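PDB 1Z47: putative ABC-transporter ATP-binding protein from Alicyclobacillus acidocaldarius, which probably binds and hydrolyses ATP to power a sulfate importer of the ABC family. Local coordinates for residues T55-L58 with R59-G63; R158-A161 with P162-V166; L268-D271 with P272-E276. All coordinates share one frame; numbering follows the deposited sequence.

Interaction 1 of 3, residues T55-L58 with R59-G63; sequences TTIL and RLIAG
Thr55 and Arg59 lie one turn apart on the helix of the P-loop (Walker A) strand-loop-helix of this probable ATPase, their side chains side by side and pointing the same way. From CB outward, Arg59 first runs over the end of a carbonyl: its CB is 3.5 Å and its CG 3.3 Å from Thr55 O. CD then slides alongside the threonine methyl, 3.9 Å from Thr55 CG2. With Thr55 OG1 beside the backbone N (chi1 -61°), CG2 is set anti to that N, which places the methyl next to Arg59 CD. A bend about CG-CD (chi3 58°) turns NE and the guanidinium off the helix; NE is hydrogen-bonded just beyond the segments, and NH1 makes a salt bridge with Glu65 OE1. The backbone underneath is bonded i to i+4, with Arg59 N reaching Thr55 O at 2.8 Å. Thr56 and Leu60 lie alongside one another in the same way, but more tightly: Leu60 CD2 is 3.3 Å from Thr56 CG2, closer than carbons usually sit, and chi1 of Leu60 (-101°) is far from a staggered value, which suggests local strain. Thr56 OG1 is satisfied by Arg29 O. The buried faces pack outward, Leu58 and Ile61 against strand 166-170 and Ile57 and Leu60 against Phe17 of strand 15-22. Ile57 CG2 and Ile61 CD1 meet loosely at 4.4 Å. The helix ends at Gly63, which turns to positive phi while its N stays bonded to Arg59 O, 2.9 Å away.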
loop_
_atom_site.group_PDB
_atom_site.type_symbol
_atom_site.label_atom_id
_atom_site.label_comp_id
_atom_site.label_asym_id
_atom_site.label_seq_id
_atom_site.Cartn_x
_atom_site.Cartn_y
_atom_site.Cartn_z
ATOM N N THR B 55 -18.296 3.683 -3.657
ATOM C CA THR B 55 -18.254 5.003 -4.292
ATOM C C THR B 55 -19.671 5.565 -4.469
ATOM O O THR B 55 -19.927 6.761 -4.214
ATOM C CB THR B 55 -17.512 4.926 -5.650
ATOM O OG1 THR B 55 -16.167 4.491 -5.412
ATOM C CG2 THR B 55 -17.461 6.290 -6.335
ATOM N N THR B 56 -20.594 4.698 -4.872
ATOM C CA THR B 56 -21.984 5.114 -5.053
ATOM C C THR B 56 -22.502 5.675 -3.730
ATOM O O THR B 56 -23.162 6.713 -3.720
ATOM C CB THR B 56 -22.853 3.930 -5.501
ATOM O OG1 THR B 56 -22.291 3.385 -6.706
ATOM C CG2 THR B 56 -24.315 4.390 -5.775
ATOM N N ILE B 57 -22.185 5.003 -2.618
ATOM C CA ILE B 57 -22.610 5.464 -1.291
ATOM C C ILE B 57 -22.049 6.872 -1.006
ATOM O O ILE B 57 -22.789 7.771 -0.576
ATOM C CB ILE B 57 -22.149 4.485 -0.180
ATOM C CG1 ILE B 57 -23.014 3.203 -0.238
ATOM C CG2 ILE B 57 -22.217 5.165 1.197
ATOM C CD1 ILE B 57 -22.650 2.153 0.814
ATOM N N LEU B 58 -20.744 7.063 -1.226
ATOM C CA LEU B 58 -20.133 8.377 -1.012
ATOM C C LEU B 58 -20.883 9.420 -1.857
ATOM O O LEU B 58 -21.229 10.499 -1.358
ATOM C CB LEU B 58 -18.646 8.361 -1.419
ATOM C CG LEU B 58 -17.886 9.549 -0.845
ATOM C CD1 LEU B 58 -17.526 9.265 0.618
ATOM C CD2 LEU B 58 -16.640 9.833 -1.709
ATOM N N ARG B 59 -21.147 9.093 -3.125
ATOM C CA ARG B 59 -21.864 9.998 -4.026
ATOM C C ARG B 59 -23.333 10.219 -3.596
ATOM O O ARG B 59 -23.895 11.286 -3.851
ATOM C CB ARG B 59 -21.803 9.478 -5.464
ATOM C CG ARG B 59 -20.380 9.467 -6.035
ATOM C CD ARG B 59 -20.309 8.732 -7.359
ATOM N NE ARG B 59 -21.204 9.335 -8.338
ATOM C CZ ARG B 59 -21.064 10.569 -8.821
ATOM N NH1 ARG B 59 -21.938 11.037 -9.707
ATOM N NH2 ARG B 59 -20.042 11.325 -8.429
ATOM N N LEU B 60 -23.938 9.225 -2.944
ATOM C CA LEU B 60 -25.323 9.354 -2.456
ATOM C C LEU B 60 -25.357 10.348 -1.294
ATOM O O LEU B 60 -26.364 11.020 -1.080
ATOM C CB LEU B 60 -25.878 8.018 -1.944
ATOM C CG LEU B 60 -26.825 7.123 -2.752
ATOM C CD1 LEU B 60 -27.844 7.973 -3.501
ATOM C CD2 LEU B 60 -26.054 6.269 -3.710
ATOM N N ILE B 61 -24.268 10.416 -0.529
ATOM C CA ILE B 61 -24.191 11.345 0.593
ATOM C C ILE B 61 -23.978 12.767 0.049
ATOM O O ILE B 61 -24.476 13.754 0.615
ATOM C CB ILE B 61 -23.020 11.005 1.539
ATOM C CG1 ILE B 61 -23.213 9.620 2.155
ATOM C CG2 ILE B 61 -22.929 12.054 2.650
ATOM C CD1 ILE B 61 -22.035 9.162 3.019
ATOM N N ALA B 62 -23.243 12.865 -1.057
ATOM C CA ALA B 62 -22.962 14.162 -1.677
ATOM C C ALA B 62 -24.176 14.731 -2.408
ATOM O O ALA B 62 -24.360 15.944 -2.489
ATOM C CB ALA B 62 -21.792 14.031 -2.649
ATOM N N GLY B 63 -25.010 13.854 -2.942
ATOM C CA GLY B 63 -26.167 14.314 -3.672
ATOM C C GLY B 63 -25.851 14.210 -5.142
ATOM O O GLY B 63 -26.657 14.575 -5.980
#

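Interaction 2 of 3, residues R158-A161 with P162-V166; sequences RALA and PRPQV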
loop_
_atom_site.group_PDB
_atom_site.type_symbol
_atom_site.label_atom_id
_atom_site.label_comp_id
_atom_site.label_asym_id
_atom_site.label_seq_id
_atom_site.Cartn_x
_atom_site.Cartn_y
_atom_site.Cartn_z
ATOM N N ARG B 158 -9.923 24.592 0.852
ATOM C CA ARG B 158 -11.049 25.094 0.051
ATOM C C ARG B 158 -12.348 24.431 0.483
ATOM O O ARG B 158 -13.360 25.097 0.663
ATOM C CB ARG B 158 -10.838 24.796 -1.444
ATOM C CG ARG B 158 -12.031 25.117 -2.342
ATOM C CD ARG B 158 -11.685 24.981 -3.829
ATOM N NE ARG B 158 -11.309 23.609 -4.178
ATOM C CZ ARG B 158 -10.888 23.211 -5.379
ATOM N NH1 ARG B 158 -10.573 21.935 -5.584
ATOM N NH2 ARG B 158 -10.769 24.078 -6.380
ATOM N N ALA B 159 -12.315 23.112 0.637
ATOM C CA ALA B 159 -13.501 22.359 1.041
ATOM C C ALA B 159 -13.985 22.766 2.424
ATOM O O ALA B 159 -15.188 22.837 2.656
ATOM C CB ALA B 159 -13.210 20.836 1.017
ATOM N N LEU B 160 -13.052 23.051 3.330
ATOM C CA LEU B 160 -13.393 23.411 4.698
ATOM C C LEU B 160 -13.791 24.847 4.968
ATOM O O LEU B 160 -14.485 25.129 5.953
ATOM C CB LEU B 160 -12.232 23.074 5.621
ATOM C CG LEU B 160 -12.016 21.580 5.852
ATOM C CD1 LEU B 160 -10.752 21.376 6.682
ATOM C CD2 LEU B 160 -13.250 20.997 6.550
ATOM N N ALA B 161 -13.339 25.755 4.112
ATOM C CA ALA B 161 -13.625 27.176 4.294
ATOM C C ALA B 161 -15.035 27.500 4.803
ATOM O O ALA B 161 -15.182 28.160 5.840
ATOM C CB ALA B 161 -13.344 27.936 2.994
ATOM N N PRO B 162 -16.082 27.045 4.085
ATOM C CA PRO B 162 -17.489 27.269 4.427
ATOM C C PRO B 162 -17.961 26.598 5.707
ATOM O O PRO B 162 -19.114 26.768 6.101
ATOM C CB PRO B 162 -18.236 26.726 3.211
ATOM C CG PRO B 162 -17.235 26.817 2.102
ATOM C CD PRO B 162 -15.984 26.356 2.788
ATOM N N ARG B 163 -17.089 25.820 6.344
ATOM C CA ARG B 163 -17.440 25.141 7.588
ATOM C C ARG B 163 -18.485 24.035 7.321
ATOM O O ARG B 163 -19.549 24.006 7.944
ATOM C CB ARG B 163 -17.999 26.177 8.580
ATOM C CG ARG B 163 -17.902 25.805 10.060
ATOM C CD ARG B 163 -16.832 26.630 10.781
ATOM N NE ARG B 163 -16.788 28.012 10.294
ATOM C CZ ARG B 163 -15.964 28.951 10.756
ATOM N NH1 ARG B 163 -15.987 30.177 10.245
ATOM N NH2 ARG B 163 -15.122 28.668 11.741
ATOM N N PRO B 164 -18.197 23.114 6.379
ATOM C CA PRO B 164 -19.155 22.036 6.078
ATOM C C PRO B 164 -19.444 21.159 7.280
ATOM O O PRO B 164 -18.621 21.036 8.187
ATOM C CB PRO B 164 -18.460 21.242 4.964
ATOM C CG PRO B 164 -17.618 22.285 4.286
ATOM C CD PRO B 164 -17.053 23.073 5.451
ATOM N N GLN B 165 -20.618 20.541 7.274
ATOM C CA GLN B 165 -21.021 19.637 8.351
ATOM C C GLN B 165 -20.342 18.285 8.095
ATOM O O GLN B 165 -19.865 17.611 9.022
ATOM C CB GLN B 165 -22.534 19.397 8.320
ATOM C CG GLN B 165 -23.413 20.342 9.121
ATOM C CD GLN B 165 -24.865 19.860 9.132
ATOM O OE1 GLN B 165 -25.164 18.763 9.616
ATOM N NE2 GLN B 165 -25.771 20.675 8.590
ATOM N N VAL B 166 -20.336 17.902 6.822
ATOM C CA VAL B 166 -19.747 16.640 6.393
ATOM C C VAL B 166 -18.617 16.857 5.386
ATOM O O VAL B 166 -18.688 17.712 4.513
ATOM C CB VAL B 166 -20.822 15.714 5.771
ATOM C CG1 VAL B 166 -20.204 14.362 5.436
ATOM C CG2 VAL B 166 -21.997 15.519 6.756
#
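Leu160 and Arg163 close a type I beta turn where helix 148-160 gives out: Arg163 N reaches Leu160 O at 2.7 Å, well above the carbonyl plane. From here the chain turns off into strand 166-170, which in this family carries the Walker B sequence. On the tight side, the CD and CG corners of two proline rings are set against the last carbonyl oxygens of the helix. Pro164 CG sits only 3.0 Å from Ala159 O, and its CD is 3.3 Å from Leu160 O. Pro162 CD lies 3.6 Å from Arg158 O, where a helical N-H would otherwise point, and also touches Ala159 O. Leu160 belongs to the buried part too, its side chain resting on Val191 and Met195 of helix 178-195, with CD2 merely brushing Pro164 CD at 4.5 Å. The other side is open: Arg163 is exposed, and its guanidinium lies near that of Arg125, which also donates to Ala161 O. With an alanine at Pro162 the ring contact with Arg158 O and Ala159 O is gone, and the turn would probably be freer to move. Leu160 O still takes the turn's N-H, but Arg158 O and Ala159 O meet proline carbons in this contact, because Pro162 and Pro164 have no N-H with which to continue the helical bonding.

Interaction 3 of 3, residues L268-D271 with P272-E276; sequences LPVD and PAVSE
Asp271 O accepts the N-H of Val274 at 3.0 Å in a nearly straight bond (167°), the donor standing above the carbonyl plane, and this closes a type I beta turn through Pro272 and Ala273. The same aspartate bends its side chain over the turn. With CG anti to the backbone N (chi1 179°) and beside the carbonyl carbon, the carboxylate swings toward Pro272 and Ala273. OD2 appears to take the N-H of Ala273, which would make an Asx turn, though the model crowds OD2 and its place is doubtful. The Pro272 ring crosses the aspartate side chain at about a right angle, its CD 3.5 Å from Asp271 OD1. Underneath the turn is an apolar contact: Val270 CG1 meets Val274 CB at 3.5 Å and Val274 CG2 at 3.6 Å, the two valines crossing at about a right angle. Val270 also touches Val256 and Ile261, and Val274 touches Val280, so the turn is fastened between strands 260-262 and 279-284 of the C-terminal regulatory domain. The outer face of the turn is thus polar and exposed, supported by the bond from Val274 N to Asp271 O and perhaps by the aspartate carboxylate as well, while the valine pair ties its inner face to the domain by hydrophobic packing.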
loop_
_atom_site.group_PDB
_atom_site.type_symbol
_atom_site.label_atom_id
_atom_site.label_comp_id
_atom_site.label_asym_id
_atom_site.label_seq_id
_atom_site.Cartn_x
_atom_site.Cartn_y
_atom_site.Cartn_z
ATOM N N LEU B 268 -8.598 -29.070 14.837
ATOM C CA LEU B 268 -9.261 -27.860 15.301
ATOM C C LEU B 268 -10.720 -28.212 15.494
ATOM O O LEU B 268 -11.390 -28.627 14.547
ATOM C CB LEU B 268 -9.117 -26.733 14.265
ATOM C CG LEU B 268 -7.751 -26.055 14.107
ATOM C CD1 LEU B 268 -6.626 -27.067 13.956
ATOM C CD2 LEU B 268 -7.815 -25.125 12.895
ATOM N N PRO B 269 -11.231 -28.072 16.725
ATOM C CA PRO B 269 -12.636 -28.408 16.948
ATOM C C PRO B 269 -13.500 -27.443 16.186
ATOM O O PRO B 269 -13.152 -26.273 16.041
ATOM C CB PRO B 269 -12.799 -28.233 18.453
ATOM C CG PRO B 269 -11.860 -27.084 18.737
ATOM C CD PRO B 269 -10.631 -27.533 17.957
ATOM N N VAL B 270 -14.637 -27.946 15.723
ATOM C CA VAL B 270 -15.601 -27.162 14.970
ATOM C C VAL B 270 -16.847 -27.012 15.807
ATOM O O VAL B 270 -17.276 -27.952 16.481
ATOM C CB VAL B 270 -16.004 -27.887 13.654
ATOM C CG1 VAL B 270 -17.139 -27.139 12.974
ATOM C CG2 VAL B 270 -14.787 -27.996 12.733
ATOM N N ASP B 271 -17.446 -25.838 15.758
ATOM C CA ASP B 271 -18.670 -25.606 16.502
ATOM C C ASP B 271 -19.687 -26.682 16.151
ATOM O O ASP B 271 -19.898 -26.980 14.978
ATOM C CB ASP B 271 -19.269 -24.245 16.146
ATOM C CG ASP B 271 -20.560 -23.975 16.896
ATOM O OD1 ASP B 271 -20.505 -23.438 18.029
ATOM O OD2 ASP B 271 -21.631 -24.324 16.365
ATOM N N PRO B 272 -20.349 -27.261 17.168
ATOM C CA PRO B 272 -21.354 -28.307 16.971
ATOM C C PRO B 272 -22.499 -27.975 16.013
ATOM O O PRO B 272 -23.166 -28.888 15.535
ATOM C CB PRO B 272 -21.835 -28.606 18.396
ATOM C CG PRO B 272 -21.587 -27.329 19.121
ATOM C CD PRO B 272 -20.241 -26.904 18.595
ATOM N N ALA B 273 -22.709 -26.690 15.716
ATOM C CA ALA B 273 -23.778 -26.274 14.790
ATOM C C ALA B 273 -23.424 -26.522 13.322
ATOM O O ALA B 273 -24.260 -26.369 12.432
ATOM C CB ALA B 273 -24.116 -24.798 14.986
ATOM N N VAL B 274 -22.169 -26.864 13.070
ATOM C CA VAL B 274 -21.744 -27.155 11.718
ATOM C C VAL B 274 -21.874 -28.668 11.607
ATOM O O VAL B 274 -21.303 -29.411 12.425
ATOM C CB VAL B 274 -20.292 -26.773 11.488
ATOM C CG1 VAL B 274 -19.947 -26.999 10.004
ATOM C CG2 VAL B 274 -20.052 -25.331 11.930
ATOM N N SER B 275 -22.599 -29.117 10.592
ATOM C CA SER B 275 -22.834 -30.550 10.375
ATOM C C SER B 275 -21.654 -31.376 9.894
ATOM O O SER B 275 -20.757 -30.869 9.202
ATOM C CB SER B 275 -23.968 -30.733 9.368
ATOM O OG SER B 275 -25.113 -30.026 9.784
ATOM N N GLU B 276 -21.656 -32.662 10.261
ATOM C CA GLU B 276 -20.613 -33.577 9.801
ATOM C C GLU B 276 -20.654 -33.556 8.267
ATOM O O GLU B 276 -21.735 -33.503 7.684
ATOM C CB GLU B 276 -20.904 -35.012 10.280
ATOM C CG GLU B 276 -20.543 -35.275 11.730
ATOM C CD GLU B 276 -19.042 -35.226 11.958
ATOM O OE1 GLU B 276 -18.352 -36.194 11.553
ATOM O OE2 GLU B 276 -18.559 -34.215 12.526
#

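In the fold
Interactions 1 and 2 belong to the ATP-binding domain, their centres about 17 Å apart, and share a neighbour: Leu58, Ile61 and Thr55 of interaction 1 press on strand 166-170, the strand into which interaction 2 leads. Interaction 1 is core, a run of helix with i to i+4 bonds and aliphatic faces between two sheets. Interaction 2 is half buried, a helix end where prolines replace N-H donors. Interaction 3 lies in the regulatory domain, about 41 Å and 52 Å between centres from the others. In this surface turn an aspartate appears to accept a backbone N-H, whereas in interaction 1 a carboxylate from outside the segments meets an arginine.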